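Long-range contacts in dimethyl-sulfide monooxygenase (Hyphomicrobium sulfonivorans, PDB 6AK1), which oxidises dimethyl sulfide with NADH and O2 to methanethiol and formaldehyde, using FMN, in the first step of dimethyl sulfide degradation: residues L7-M12 against G49-L54; D64-S69 against G317-K322; D162-V167 against K204-P209; E177-K182 against G193-P198; K377-L382 against P414-R419. One frame throughout, in Å; residues are numbered along the deposited sequence.

Contact 1 (L7-M12 against G49-L54); sequences LNAFDM and GCFDCL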
# COMPACT_ATOMS: atom_id res chain seq x y z
N LEU A 7 -11.31 -5.69 3.83
CA LEU A 7 -11.36 -5.81 2.37
C LEU A 7 -10.77 -4.55 1.74
O LEU A 7 -11.31 -3.46 1.92
CB LEU A 7 -12.79 -6.04 1.89
CG LEU A 7 -13.45 -7.26 2.53
CD1 LEU A 7 -14.93 -7.32 2.19
CD2 LEU A 7 -12.72 -8.55 2.13
N ASN A 8 -9.67 -4.71 1.01
CA ASN A 8 -9.03 -3.63 0.29
C ASN A 8 -8.97 -3.96 -1.19
O ASN A 8 -8.74 -5.12 -1.57
CB ASN A 8 -7.58 -3.39 0.77
CG ASN A 8 -7.49 -2.87 2.19
OD1 ASN A 8 -8.45 -2.37 2.77
ND2 ASN A 8 -6.29 -2.97 2.75
N ALA A 9 -9.15 -2.94 -2.04
CA ALA A 9 -8.85 -3.08 -3.45
C ALA A 9 -7.42 -2.63 -3.71
O ALA A 9 -7.02 -1.54 -3.31
CB ALA A 9 -9.83 -2.28 -4.32
N PHE A 10 -6.66 -3.49 -4.38
CA PHE A 10 -5.29 -3.21 -4.77
C PHE A 10 -5.32 -2.74 -6.23
O PHE A 10 -5.87 -3.44 -7.10
CB PHE A 10 -4.45 -4.48 -4.59
CG PHE A 10 -2.97 -4.29 -4.66
CD1 PHE A 10 -2.34 -3.22 -4.02
CD2 PHE A 10 -2.18 -5.22 -5.33
CE1 PHE A 10 -0.96 -3.07 -4.08
CE2 PHE A 10 -0.79 -5.08 -5.39
CZ PHE A 10 -0.18 -4.00 -4.77
N ASP A 11 -4.76 -1.56 -6.48
CA ASP A 11 -4.73 -0.98 -7.82
C ASP A 11 -3.43 -0.20 -7.97
O ASP A 11 -2.61 -0.14 -7.05
CB ASP A 11 -5.98 -0.11 -8.06
CG ASP A 11 -6.41 -0.06 -9.54
OD1 ASP A 11 -5.56 -0.03 -10.45
OD2 ASP A 11 -7.62 -0.01 -9.81
N MET A 12 -3.23 0.40 -9.14
CA MET A 12 -2.04 1.18 -9.42
C MET A 12 -2.40 2.09 -10.58
O MET A 12 -3.28 1.76 -11.36
CB MET A 12 -0.84 0.26 -9.75
CG MET A 12 0.46 0.97 -10.08
SD MET A 12 1.89 -0.18 -10.12
CE MET A 12 3.04 0.78 -11.07
N GLY A 49 -19.81 -1.88 -1.72
CA GLY A 49 -19.44 -3.09 -1.01
C GLY A 49 -18.79 -2.87 0.34
O GLY A 49 -18.32 -3.85 0.93
N CYS A 50 -18.74 -1.63 0.84
CA CYS A 50 -18.18 -1.30 2.16
C CYS A 50 -16.73 -1.78 2.31
O CYS A 50 -16.29 -2.19 3.39
CB CYS A 50 -19.05 -1.85 3.29
SG CYS A 50 -20.68 -1.08 3.47
N PHE A 51 -15.97 -1.73 1.21
CA PHE A 51 -14.54 -2.00 1.29
C PHE A 51 -13.86 -0.99 2.20
O PHE A 51 -14.25 0.18 2.28
CB PHE A 51 -13.90 -1.95 -0.11
CG PHE A 51 -13.90 -3.27 -0.84
CD1 PHE A 51 -15.02 -4.09 -0.87
CD2 PHE A 51 -12.76 -3.69 -1.52
CE1 PHE A 51 -15.01 -5.29 -1.56
CE2 PHE A 51 -12.74 -4.90 -2.22
CZ PHE A 51 -13.87 -5.70 -2.24
N ASP A 52 -12.80 -1.43 2.88
CA ASP A 52 -12.10 -0.53 3.79
C ASP A 52 -11.28 0.52 3.04
O ASP A 52 -11.25 1.68 3.45
CB ASP A 52 -11.22 -1.33 4.73
CG ASP A 52 -12.04 -2.13 5.73
OD1 ASP A 52 -12.39 -3.29 5.41
OD2 ASP A 52 -12.35 -1.60 6.82
N CYS A 53 -10.63 0.14 1.94
CA CYS A 53 -9.57 1.00 1.43
C CYS A 53 -9.26 0.67 -0.03
O CYS A 53 -9.31 -0.49 -0.44
CB CYS A 53 -8.32 0.85 2.32
SG CYS A 53 -6.97 2.00 1.96
N LEU A 54 -8.92 1.72 -0.80
CA LEU A 54 -8.30 1.57 -2.11
C LEU A 54 -6.79 1.76 -1.95
O LEU A 54 -6.32 2.86 -1.64
CB LEU A 54 -8.87 2.58 -3.11
CG LEU A 54 -8.26 2.62 -4.52
CD1 LEU A 54 -8.54 1.36 -5.34
CD2 LEU A 54 -8.74 3.86 -5.27

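Contact 2 (D64-S69 against G317-K322); sequences DVYRGS and GIDFAK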
# COMPACT_ATOMS: atom_id res chain seq x y z
N ASP A 64 13.03 -3.20 -16.98
CA ASP A 64 13.91 -3.35 -18.13
C ASP A 64 14.90 -4.50 -17.99
O ASP A 64 15.93 -4.50 -18.66
CB ASP A 64 14.66 -2.04 -18.39
CG ASP A 64 15.38 -1.51 -17.16
OD1 ASP A 64 15.49 -2.24 -16.14
OD2 ASP A 64 15.85 -0.36 -17.21
N VAL A 65 14.62 -5.48 -17.13
CA VAL A 65 15.53 -6.62 -16.96
C VAL A 65 15.33 -7.67 -18.06
O VAL A 65 16.29 -8.13 -18.69
CB VAL A 65 15.36 -7.24 -15.56
CG1 VAL A 65 16.05 -8.61 -15.49
CG2 VAL A 65 15.90 -6.29 -14.50
N TYR A 66 14.08 -8.07 -18.30
CA TYR A 66 13.80 -9.10 -19.28
C TYR A 66 14.20 -8.65 -20.68
O TYR A 66 13.74 -7.61 -21.16
CB TYR A 66 12.32 -9.48 -19.26
CG TYR A 66 11.93 -10.49 -20.31
CD1 TYR A 66 12.57 -11.73 -20.41
CD2 TYR A 66 10.90 -10.21 -21.20
CE1 TYR A 66 12.20 -12.66 -21.39
CE2 TYR A 66 10.51 -11.14 -22.17
CZ TYR A 66 11.18 -12.36 -22.26
OH TYR A 66 10.79 -13.27 -23.23
N ARG A 67 15.08 -9.43 -21.31
CA ARG A 67 15.62 -9.13 -22.63
C ARG A 67 16.46 -7.85 -22.65
O ARG A 67 16.77 -7.33 -23.73
CB ARG A 67 14.50 -9.05 -23.70
CG ARG A 67 13.59 -10.27 -23.69
CD ARG A 67 12.56 -10.25 -24.82
NE ARG A 67 13.16 -10.29 -26.15
CZ ARG A 67 12.49 -10.46 -27.29
NH1 ARG A 67 11.18 -10.63 -27.27
NH2 ARG A 67 13.12 -10.48 -28.44
N GLY A 68 16.84 -7.33 -21.48
CA GLY A 68 17.73 -6.18 -21.42
C GLY A 68 17.15 -4.86 -21.85
O GLY A 68 17.91 -3.94 -22.17
N SER A 69 15.82 -4.72 -21.89
CA SER A 69 15.20 -3.46 -22.25
C SER A 69 13.80 -3.39 -21.64
O SER A 69 13.28 -4.37 -21.11
CB SER A 69 15.10 -3.27 -23.77
OG SER A 69 14.06 -4.06 -24.32
N GLY A 317 14.85 -9.80 -10.48
CA GLY A 317 16.18 -9.61 -11.04
C GLY A 317 16.61 -10.66 -12.06
O GLY A 317 17.72 -10.55 -12.60
N ILE A 318 15.80 -11.66 -12.33
CA ILE A 318 16.18 -12.73 -13.24
C ILE A 318 15.68 -12.40 -14.64
O ILE A 318 14.48 -12.19 -14.84
CB ILE A 318 15.63 -14.08 -12.78
CG1 ILE A 318 16.21 -14.43 -11.41
CG2 ILE A 318 15.93 -15.15 -13.82
CD1 ILE A 318 15.35 -15.41 -10.67
N ASP A 319 16.60 -12.37 -15.61
CA ASP A 319 16.26 -12.16 -17.02
C ASP A 319 15.92 -13.51 -17.62
O ASP A 319 16.81 -14.31 -17.93
CB ASP A 319 17.41 -11.47 -17.75
CG ASP A 319 17.17 -11.35 -19.24
OD1 ASP A 319 16.00 -11.52 -19.69
OD2 ASP A 319 18.15 -11.08 -19.97
N PHE A 320 14.62 -13.77 -17.80
CA PHE A 320 14.20 -15.06 -18.35
C PHE A 320 14.67 -15.30 -19.78
O PHE A 320 14.53 -16.43 -20.26
CB PHE A 320 12.67 -15.19 -18.28
CG PHE A 320 12.17 -15.81 -17.01
CD1 PHE A 320 12.34 -15.17 -15.79
CD2 PHE A 320 11.54 -17.05 -17.03
CE1 PHE A 320 11.88 -15.75 -14.61
CE2 PHE A 320 11.08 -17.63 -15.86
CZ PHE A 320 11.25 -16.98 -14.64
N ALA A 321 15.19 -14.29 -20.48
CA ALA A 321 15.73 -14.56 -21.81
C ALA A 321 16.95 -15.49 -21.74
O ALA A 321 17.33 -16.06 -22.77
CB ALA A 321 16.10 -13.26 -22.51
N LYS A 322 17.54 -15.68 -20.56
CA LYS A 322 18.65 -16.59 -20.32
C LYS A 322 18.19 -18.01 -19.98
O LYS A 322 19.04 -18.90 -19.84
CB LYS A 322 19.53 -16.08 -19.17
CG LYS A 322 19.92 -14.61 -19.24
CD LYS A 322 20.94 -14.34 -20.31
CE LYS A 322 21.41 -12.89 -20.22
NZ LYS A 322 22.38 -12.57 -21.30

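Contact 3 (D162-V167 against K204-P209); sequences DEYMEV and KYYKVP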
# COMPACT_ATOMS: atom_id res chain seq x y z
N ASP A 162 14.85 5.37 9.36
CA ASP A 162 14.39 5.68 10.72
C ASP A 162 14.33 7.18 10.94
O ASP A 162 13.36 7.71 11.50
CB ASP A 162 15.31 5.05 11.77
CG ASP A 162 15.03 3.57 12.01
OD1 ASP A 162 13.86 3.13 11.90
OD2 ASP A 162 15.99 2.85 12.36
N GLU A 163 15.39 7.89 10.55
CA GLU A 163 15.44 9.32 10.82
C GLU A 163 14.46 10.06 9.93
O GLU A 163 13.89 11.07 10.35
CB GLU A 163 16.85 9.85 10.62
CG GLU A 163 17.06 11.25 11.23
CD GLU A 163 18.38 11.86 10.83
OE1 GLU A 163 19.38 11.12 10.75
OE2 GLU A 163 18.42 13.08 10.58
N TYR A 164 14.25 9.57 8.71
CA TYR A 164 13.22 10.11 7.84
C TYR A 164 11.86 10.13 8.52
O TYR A 164 11.18 11.17 8.54
CB TYR A 164 13.17 9.30 6.54
CG TYR A 164 12.38 9.96 5.42
CD1 TYR A 164 10.98 9.98 5.44
CD2 TYR A 164 13.04 10.55 4.34
CE1 TYR A 164 10.26 10.58 4.42
CE2 TYR A 164 12.32 11.14 3.30
CZ TYR A 164 10.93 11.16 3.36
OH TYR A 164 10.21 11.74 2.34
N MET A 165 11.44 8.99 9.09
CA MET A 165 10.14 8.90 9.77
C MET A 165 10.10 9.76 11.02
O MET A 165 9.07 10.38 11.32
CB MET A 165 9.83 7.45 10.14
CG MET A 165 9.91 6.45 9.00
SD MET A 165 8.70 6.75 7.68
CE MET A 165 7.15 6.54 8.56
N GLU A 166 11.20 9.78 11.78
CA GLU A 166 11.31 10.69 12.93
C GLU A 166 10.96 12.13 12.53
O GLU A 166 10.13 12.78 13.18
CB GLU A 166 12.72 10.60 13.51
CG GLU A 166 13.08 11.67 14.55
CD GLU A 166 14.52 11.54 15.07
OE1 GLU A 166 15.27 10.67 14.59
OE2 GLU A 166 14.89 12.33 15.97
N VAL A 167 11.55 12.62 11.43
CA VAL A 167 11.23 13.96 10.94
C VAL A 167 9.74 14.10 10.65
O VAL A 167 9.09 15.06 11.09
CB VAL A 167 12.07 14.28 9.68
CG1 VAL A 167 11.56 15.56 9.02
CG2 VAL A 167 13.57 14.38 10.03
N LYS A 204 21.87 12.53 11.73
CA LYS A 204 23.00 12.25 10.86
C LYS A 204 22.66 12.55 9.40
O LYS A 204 23.54 12.95 8.64
CB LYS A 204 23.43 10.79 11.03
CG LYS A 204 24.54 10.34 10.07
CD LYS A 204 25.06 8.95 10.45
CE LYS A 204 25.85 8.30 9.32
NZ LYS A 204 26.87 9.19 8.70
N TYR A 205 21.40 12.40 9.00
CA TYR A 205 21.03 12.45 7.59
C TYR A 205 20.13 13.61 7.22
O TYR A 205 20.07 13.97 6.04
CB TYR A 205 20.34 11.15 7.16
CG TYR A 205 21.15 9.92 7.48
CD1 TYR A 205 22.22 9.54 6.68
CD2 TYR A 205 20.85 9.15 8.59
CE1 TYR A 205 22.97 8.42 6.98
CE2 TYR A 205 21.58 8.05 8.90
CZ TYR A 205 22.64 7.68 8.10
OH TYR A 205 23.37 6.56 8.44
N TYR A 206 19.41 14.19 8.17
CA TYR A 206 18.48 15.26 7.84
C TYR A 206 18.66 16.42 8.81
O TYR A 206 18.91 16.22 10.01
CB TYR A 206 17.03 14.76 7.84
CG TYR A 206 16.83 13.67 6.83
CD1 TYR A 206 16.81 13.95 5.47
CD2 TYR A 206 16.70 12.34 7.23
CE1 TYR A 206 16.64 12.93 4.53
CE2 TYR A 206 16.54 11.32 6.30
CZ TYR A 206 16.51 11.63 4.96
OH TYR A 206 16.35 10.63 4.05
N LYS A 207 18.55 17.62 8.28
CA LYS A 207 18.52 18.84 9.07
C LYS A 207 17.23 19.55 8.70
O LYS A 207 17.07 20.01 7.57
CB LYS A 207 19.74 19.71 8.80
CG LYS A 207 20.01 20.76 9.86
CD LYS A 207 21.12 21.70 9.45
CE LYS A 207 21.31 22.78 10.49
NZ LYS A 207 20.00 23.35 10.92
N VAL A 208 16.28 19.60 9.64
CA VAL A 208 15.01 20.28 9.45
C VAL A 208 14.77 21.12 10.71
O VAL A 208 14.25 20.60 11.71
CB VAL A 208 13.86 19.29 9.19
CG1 VAL A 208 12.54 20.03 8.89
CG2 VAL A 208 14.21 18.35 8.04
N PRO A 209 15.19 22.40 10.72
CA PRO A 209 15.03 23.21 11.93
C PRO A 209 13.60 23.70 12.18
O PRO A 209 13.20 23.85 13.34
CB PRO A 209 15.97 24.40 11.69
CG PRO A 209 16.08 24.50 10.19
CD PRO A 209 16.03 23.06 9.70

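Contact 4 (E177-K182 against G193-P198); sequences EDDAVK and GSKVHP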
# COMPACT_ATOMS: atom_id res chain seq x y z
N GLU A 177 0.84 22.30 18.59
CA GLU A 177 0.01 21.76 19.66
C GLU A 177 -1.46 21.78 19.25
O GLU A 177 -1.89 22.58 18.41
CB GLU A 177 0.19 22.56 20.95
CG GLU A 177 1.60 22.56 21.52
CD GLU A 177 1.75 23.54 22.68
OE1 GLU A 177 0.83 23.61 23.52
OE2 GLU A 177 2.78 24.25 22.75
N ASP A 178 -2.23 20.89 19.88
CA ASP A 178 -3.66 20.77 19.60
C ASP A 178 -4.37 22.11 19.62
O ASP A 178 -5.20 22.39 18.76
CB ASP A 178 -4.31 19.82 20.61
CG ASP A 178 -4.05 18.35 20.29
OD1 ASP A 178 -3.32 18.05 19.30
OD2 ASP A 178 -4.57 17.49 21.03
N ASP A 179 -4.05 22.97 20.59
CA ASP A 179 -4.81 24.21 20.72
C ASP A 179 -4.07 25.43 20.16
O ASP A 179 -4.43 26.57 20.47
CB ASP A 179 -5.22 24.42 22.18
CG ASP A 179 -4.11 24.98 23.02
OD1 ASP A 179 -2.93 24.66 22.73
OD2 ASP A 179 -4.42 25.74 23.97
N ALA A 180 -3.06 25.21 19.30
CA ALA A 180 -2.44 26.31 18.57
C ALA A 180 -3.45 27.06 17.71
O ALA A 180 -3.56 28.29 17.78
CB ALA A 180 -1.29 25.79 17.71
N VAL A 181 -4.20 26.33 16.89
CA VAL A 181 -5.10 26.96 15.92
C VAL A 181 -6.35 27.44 16.63
O VAL A 181 -6.99 26.70 17.38
CB VAL A 181 -5.44 25.98 14.78
CG1 VAL A 181 -6.50 26.57 13.87
CG2 VAL A 181 -4.19 25.65 13.97
N LYS A 182 -6.71 28.70 16.39
CA LYS A 182 -7.87 29.34 17.01
C LYS A 182 -8.99 29.59 16.02
O LYS A 182 -10.16 29.48 16.39
CB LYS A 182 -7.48 30.68 17.65
CG LYS A 182 -6.34 30.63 18.63
CD LYS A 182 -6.62 29.65 19.78
CE LYS A 182 -5.49 29.69 20.79
NZ LYS A 182 -5.61 28.60 21.78
N GLY A 193 1.02 31.64 17.81
CA GLY A 193 2.40 31.30 17.49
C GLY A 193 3.24 30.81 18.67
O GLY A 193 4.36 30.33 18.45
N SER A 194 2.74 30.93 19.91
CA SER A 194 3.46 30.35 21.04
C SER A 194 3.15 28.87 21.21
O SER A 194 3.77 28.23 22.06
CB SER A 194 3.14 31.10 22.34
OG SER A 194 1.83 30.82 22.81
N LYS A 195 2.22 28.32 20.43
CA LYS A 195 1.93 26.90 20.44
C LYS A 195 2.39 26.21 19.17
O LYS A 195 2.01 25.07 18.91
CB LYS A 195 0.43 26.67 20.66
CG LYS A 195 0.01 26.56 22.11
CD LYS A 195 0.08 27.88 22.81
CE LYS A 195 -0.51 27.76 24.22
NZ LYS A 195 -1.88 27.20 24.15
N VAL A 196 3.18 26.90 18.35
CA VAL A 196 3.80 26.33 17.16
C VAL A 196 5.30 26.25 17.42
O VAL A 196 5.89 27.21 17.92
CB VAL A 196 3.49 27.18 15.91
CG1 VAL A 196 4.23 26.64 14.68
CG2 VAL A 196 1.99 27.20 15.67
N HIS A 197 5.90 25.11 17.09
CA HIS A 197 7.25 24.83 17.55
C HIS A 197 8.15 24.41 16.37
O HIS A 197 7.81 23.47 15.65
CB HIS A 197 7.23 23.72 18.61
CG HIS A 197 6.36 24.05 19.79
ND1 HIS A 197 6.82 24.76 20.88
CD2 HIS A 197 5.05 23.78 20.04
CE1 HIS A 197 5.83 24.92 21.75
NE2 HIS A 197 4.75 24.33 21.26
N PRO A 198 9.27 25.09 16.17
CA PRO A 198 10.31 24.51 15.31
C PRO A 198 10.72 23.15 15.87
O PRO A 198 10.86 22.98 17.09
CB PRO A 198 11.45 25.53 15.36
CG PRO A 198 11.15 26.45 16.52
CD PRO A 198 9.66 26.39 16.75
O HOH W 1 -3.25 29.55 23.37

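Contact 5 (K377-L382 against P414-R419); sequences KVADEL and PELRKR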
# COMPACT_ATOMS: atom_id res chain seq x y z
N LYS A 377 -16.67 -22.03 -2.02
CA LYS A 377 -15.25 -22.38 -2.03
C LYS A 377 -14.38 -21.15 -1.82
O LYS A 377 -13.36 -21.21 -1.12
CB LYS A 377 -14.91 -23.08 -3.34
CG LYS A 377 -13.41 -23.28 -3.59
CD LYS A 377 -13.22 -23.89 -4.99
CE LYS A 377 -11.81 -24.42 -5.23
NZ LYS A 377 -10.82 -23.32 -5.41
N VAL A 378 -14.77 -20.01 -2.40
CA VAL A 378 -14.00 -18.79 -2.21
C VAL A 378 -14.09 -18.33 -0.76
O VAL A 378 -13.06 -18.09 -0.12
CB VAL A 378 -14.47 -17.68 -3.18
CG1 VAL A 378 -13.83 -16.36 -2.78
CG2 VAL A 378 -14.07 -18.05 -4.60
N ALA A 379 -15.31 -18.22 -0.21
CA ALA A 379 -15.47 -17.78 1.17
C ALA A 379 -14.77 -18.72 2.14
O ALA A 379 -14.20 -18.28 3.14
CB ALA A 379 -16.95 -17.64 1.53
N ASP A 380 -14.81 -20.03 1.86
CA ASP A 380 -14.13 -20.99 2.72
C ASP A 380 -12.64 -20.68 2.80
O ASP A 380 -12.06 -20.64 3.89
CB ASP A 380 -14.33 -22.43 2.23
CG ASP A 380 -15.73 -22.98 2.50
OD1 ASP A 380 -16.52 -22.34 3.24
OD2 ASP A 380 -16.04 -24.07 1.97
N GLU A 381 -11.99 -20.46 1.64
CA GLU A 381 -10.54 -20.25 1.66
C GLU A 381 -10.19 -18.90 2.27
O GLU A 381 -9.18 -18.78 2.97
CB GLU A 381 -9.96 -20.39 0.24
CG GLU A 381 -8.49 -20.89 0.26
CD GLU A 381 -7.72 -20.67 -1.05
OE1 GLU A 381 -7.08 -19.59 -1.22
OE2 GLU A 381 -7.72 -21.59 -1.90
N LEU A 382 -11.01 -17.87 2.03
CA LEU A 382 -10.76 -16.56 2.65
C LEU A 382 -10.77 -16.67 4.17
O LEU A 382 -9.93 -16.05 4.85
CB LEU A 382 -11.80 -15.54 2.19
CG LEU A 382 -11.86 -15.13 0.72
CD1 LEU A 382 -12.92 -14.04 0.50
CD2 LEU A 382 -10.50 -14.63 0.25
N PRO A 414 -21.87 -10.93 -0.06
CA PRO A 414 -23.08 -11.43 0.61
C PRO A 414 -22.83 -12.70 1.40
O PRO A 414 -23.41 -12.87 2.48
CB PRO A 414 -24.06 -11.67 -0.54
CG PRO A 414 -23.59 -10.77 -1.64
CD PRO A 414 -22.08 -10.86 -1.52
N GLU A 415 -21.97 -13.59 0.90
CA GLU A 415 -21.65 -14.82 1.63
C GLU A 415 -20.83 -14.52 2.87
O GLU A 415 -21.05 -15.13 3.92
CB GLU A 415 -20.91 -15.81 0.74
CG GLU A 415 -20.53 -17.11 1.45
CD GLU A 415 -21.74 -17.94 1.88
OE1 GLU A 415 -22.78 -17.89 1.19
OE2 GLU A 415 -21.66 -18.63 2.92
N LEU A 416 -19.86 -13.59 2.78
CA LEU A 416 -19.07 -13.21 3.95
C LEU A 416 -19.94 -12.51 4.99
O LEU A 416 -19.72 -12.67 6.20
CB LEU A 416 -17.88 -12.33 3.55
CG LEU A 416 -16.72 -12.94 2.75
CD1 LEU A 416 -15.67 -11.89 2.38
CD2 LEU A 416 -16.07 -14.11 3.50
N ARG A 417 -20.91 -11.70 4.55
CA ARG A 417 -21.80 -11.04 5.50
C ARG A 417 -22.67 -12.05 6.22
O ARG A 417 -22.87 -11.94 7.44
CB ARG A 417 -22.70 -10.02 4.78
CG ARG A 417 -21.98 -8.75 4.42
CD ARG A 417 -22.87 -7.77 3.68
NE ARG A 417 -22.09 -6.59 3.32
CZ ARG A 417 -22.56 -5.56 2.63
NH1 ARG A 417 -23.82 -5.54 2.22
NH2 ARG A 417 -21.76 -4.54 2.37
N LYS A 418 -23.19 -13.03 5.49
CA LYS A 418 -24.00 -14.07 6.12
C LYS A 418 -23.19 -14.88 7.13
O LYS A 418 -23.71 -15.26 8.17
CB LYS A 418 -24.61 -14.96 5.03
CG LYS A 418 -24.71 -16.44 5.40
CD LYS A 418 -25.77 -17.16 4.54
CE LYS A 418 -25.94 -18.60 4.99
NZ LYS A 418 -24.60 -19.27 5.06
N ARG A 419 -21.90 -15.10 6.86
CA ARG A 419 -21.03 -15.76 7.83
C ARG A 419 -20.53 -14.83 8.93
O ARG A 419 -19.72 -15.27 9.76
CB ARG A 419 -19.81 -16.37 7.12
CG ARG A 419 -20.16 -17.38 6.05
CD ARG A 419 -18.92 -17.96 5.40
NE ARG A 419 -19.28 -18.92 4.36
CZ ARG A 419 -18.45 -19.84 3.88
NH1 ARG A 419 -17.21 -19.93 4.36
NH2 ARG A 419 -18.88 -20.68 2.94

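Contact 1 (L7-M12 against G49-L54)
Two neighbouring parallel strands of the TIM barrel, 6-12 and 53-57, meet where Leu7, Asn8 and Ala9 run beside Phe51, Cys53 and Leu54, and helix 36-48 connects them as a beta-alpha-beta crossover. The register rests on two parallel bridges, Asn8 with Cys53 and Ala9 with Leu54, whose CA atoms are 4.8 and 4.9 Å apart. Ala9 N donates to Cys53 O at 2.9 Å. Ahead of the second strand, Asp52 bonds both backbone polar atoms of Leu7: Asp52 N donates a hydrogen bond to Leu7 O at 2.7 Å, and Leu7 N reaches Asp52 OD1 at 3.1 Å on the anti side of the carboxylate. Asp52 OD2 turns to Arg4 in a salt bridge. Leu7 CB sits squarely over one face of the Phe51 ring, 3.9 Å from its centroid and 6° off the normal, a CH-pi contact, while Ala9 N lies at the ring edge. Farther along, Leu54 has CG anti to its N (chi1 176°), and its CD1 meets Ala9 CB and Asp11 CB, each at 4.0 Å. Ala9, Phe51 and Leu54 also touch Leu46 of helix 36-48. Asn8 turns to the other face of the sheet, where its ND2 bonds Asn395 OD1 of the next strand round. Such a parallel pair, with its connecting helix packed outside, is the beta-alpha-beta unit from which a TIM barrel is built, here that of the bacterial luciferase-like monooxygenases.

Contact 2 (D64-S69 against G317-K322)
Val65, Asp319 and Tyr66 bury the most surface in this meeting of two loops, and Asp319 supplies the polar link. Its OD1 receives two backbone N-H groups from opposite faces of the carboxylate plane: Arg67 N at 2.8 Å, nearly straight at 166°, and Ala321 N at 3.0 Å. The second bond closes an Asx turn at the start of the 3-10 segment 320-322, so one oxygen ties that turn to the loop following strand 53-57. With CG anti to the backbone N (chi1 175°), the Asp319 carboxylate extends to the other loop, its plane 79° from that of the Tyr66 ring. With an alanine here the acceptor is gone, and Arg67 N and Ala321 N would probably lose their shared partner, with the Asx turn left unpinned. Val65 packs by a single branch, CG1, which lies 3.9 Å from Asp319 CB and equally near Gly317 O. Tyr66 presents its ring edge to the backbone of Phe320 and Ala321, with CE1 3.5 Å from Ala321 N; Arg67 CG covers one ring face from within its own loop. Beyond the two loops, Glu306 of helix 305-316 accepts a hydrogen bond from Tyr66 OH and pairs with Arg67 NH1.

Contact 3 (D162-V167 against K204-P209)
Glu163 and Tyr206 carry most of this contact, and its polar part is a carboxylate capturing consecutive backbone N-H groups. Tyr205 N donates to Glu163 OE1 at 3.0 Å, on the syn side of the carboxylate. Tyr206 N reaches Glu163 OE2 at 2.8 Å from above the carboxylate plane, 42° out of it, and a weak bond also runs from Tyr205 N to OE2. The acid gets there on an extended chain, CG lying anti to the backbone N (chi1 -165°), which carries the carboxylate from helix to loop. His201 NE2 is a further partner of OE2, so the carboxylate also ties in strand 201-202, which pairs antiparallel with strand 207-208. Helix 157-174, which follows barrel strand 130-135 and the short helix 140-146, is thus joined to a small two-stranded hairpin; the Tyr205 side chain, its OH bonded to Glu156, lies about 9 Å from that of Tyr158, a probable FMN-binding residue. The aromatic part is an offset edge-to-face pair: the edge of Tyr164 is directed at the face of Tyr206, with centroids 5.6 Å apart and planes at 84°. Tyr164 CD2 comes 3.7 Å from Tyr206 CZ, while the Tyr164 hydroxyl binds Glu110 O. Apolar contacts complete the contact at Val167, whose two branches divide their work: CG2 meets Tyr206 CB at 4.1 Å, and CG1 meets Val208 CG2 at 4.0 Å.

Contact 4 (E177-K182 against G193-P198)
Glu177 and His197 meet almost in one plane: the carboxylate and imidazole planes are only 15° apart, and Glu177 OE2 lies at the edge of the ring, where His197 NE2 donates to it across a very short 2.5 Å. The other ring nitrogen, ND1, is bonded to Glu460 O, so both nitrogens have partners and the ring's rotation is fixed. Lys195 crosses Glu177 at about a right angle, its CG 3.4 Å from Glu177 OE1. Bends at chi2 and chi4 then carry its amine away to Asp179, forming a salt bridge of 2.9 Å from NZ to OD2, with a weak bond to OD1. Between the backbones, Glu177 N points straight at Lys195 O, 3.0 Å away with an N-H...O angle of 178°, and Ala180 CB rests 3.5 Å from Lys195 CB. Glu177 also opens a type I beta turn through Ala180, next to the hairpin of strands 181-184 and 189-191. A glutamine in its place would lose the negative charge facing His197, and the imidazole would probably be held less firmly. Lys182 NZ donates to Asp179 O, and one water accepts from both Lys182 NZ and Lys195 NZ. Asp179 is thus a shared counter-charge, close to Lys195 and in a long ion pair with Lys182, and together with the water it would probably stabilise both lysines in their charged form.

Contact 5 (K377-L382 against P414-R419)
A single carboxylate oxygen, Asp380 OD1, takes both terminal nitrogens of Arg419: NH1 at 2.7 Å, along its anti lone pair, and NH2 at 2.9 Å, from above the carboxylate plane. The grip is end-on, with the oxygen close to the guanidinium plane and the two planar groups 40° apart. The third nitrogen of the group is used as well, since Arg419 NE binds Glu415 OE2 at 2.8 Å, again in plane, so bonds at two edges fix how the guanidinium plane is turned. Ala379 CB lies 3.5 Å above the guanidinium centre, packed on its face, and also touches Glu415 CG at 3.6 Å. The Arg419 chain runs extended from CG to NE, which carries its charge from the end of helix 403-418 across to helix 375-388. These are outer helices of the barrel, and the short segments cross at -55° with their axes 10.0 Å apart. On the more buried side, Leu416 reaches both Ala379 CB and Leu382 CD1 through its two methyls, CD1 lying 4.0 Å from Leu382 CD1. Glu383 and Gln376 add further partners to Arg419. With acids on several sides, the arginine probably serves as common counter-charge to Asp380, Glu415 and Glu383, offsetting their mutual repulsion.

Contact 1 closes first along the chain and lies nearest its middle, between strands of the barrel sheet. Contact 5, last in sequence, joins two outer helices of the barrel and is its nearest neighbour, with centres 17 Å apart; Arg417 of the 414-419 segment packs on Gly49 and Cys50. Contacts 3 and 4 form a second touching pair, 21 Å between centres, meeting at Pro209 and Pro198; along the chain contact 4 is nested within the loop closed by contact 3. Both are nested, along the chain, in the loop closed by contact 2, which lies about 54 Å from contact 4, centre to centre. Contacts 2, 3 and 4 join loops and hairpins farther out, tying excursions from the barrel back to it.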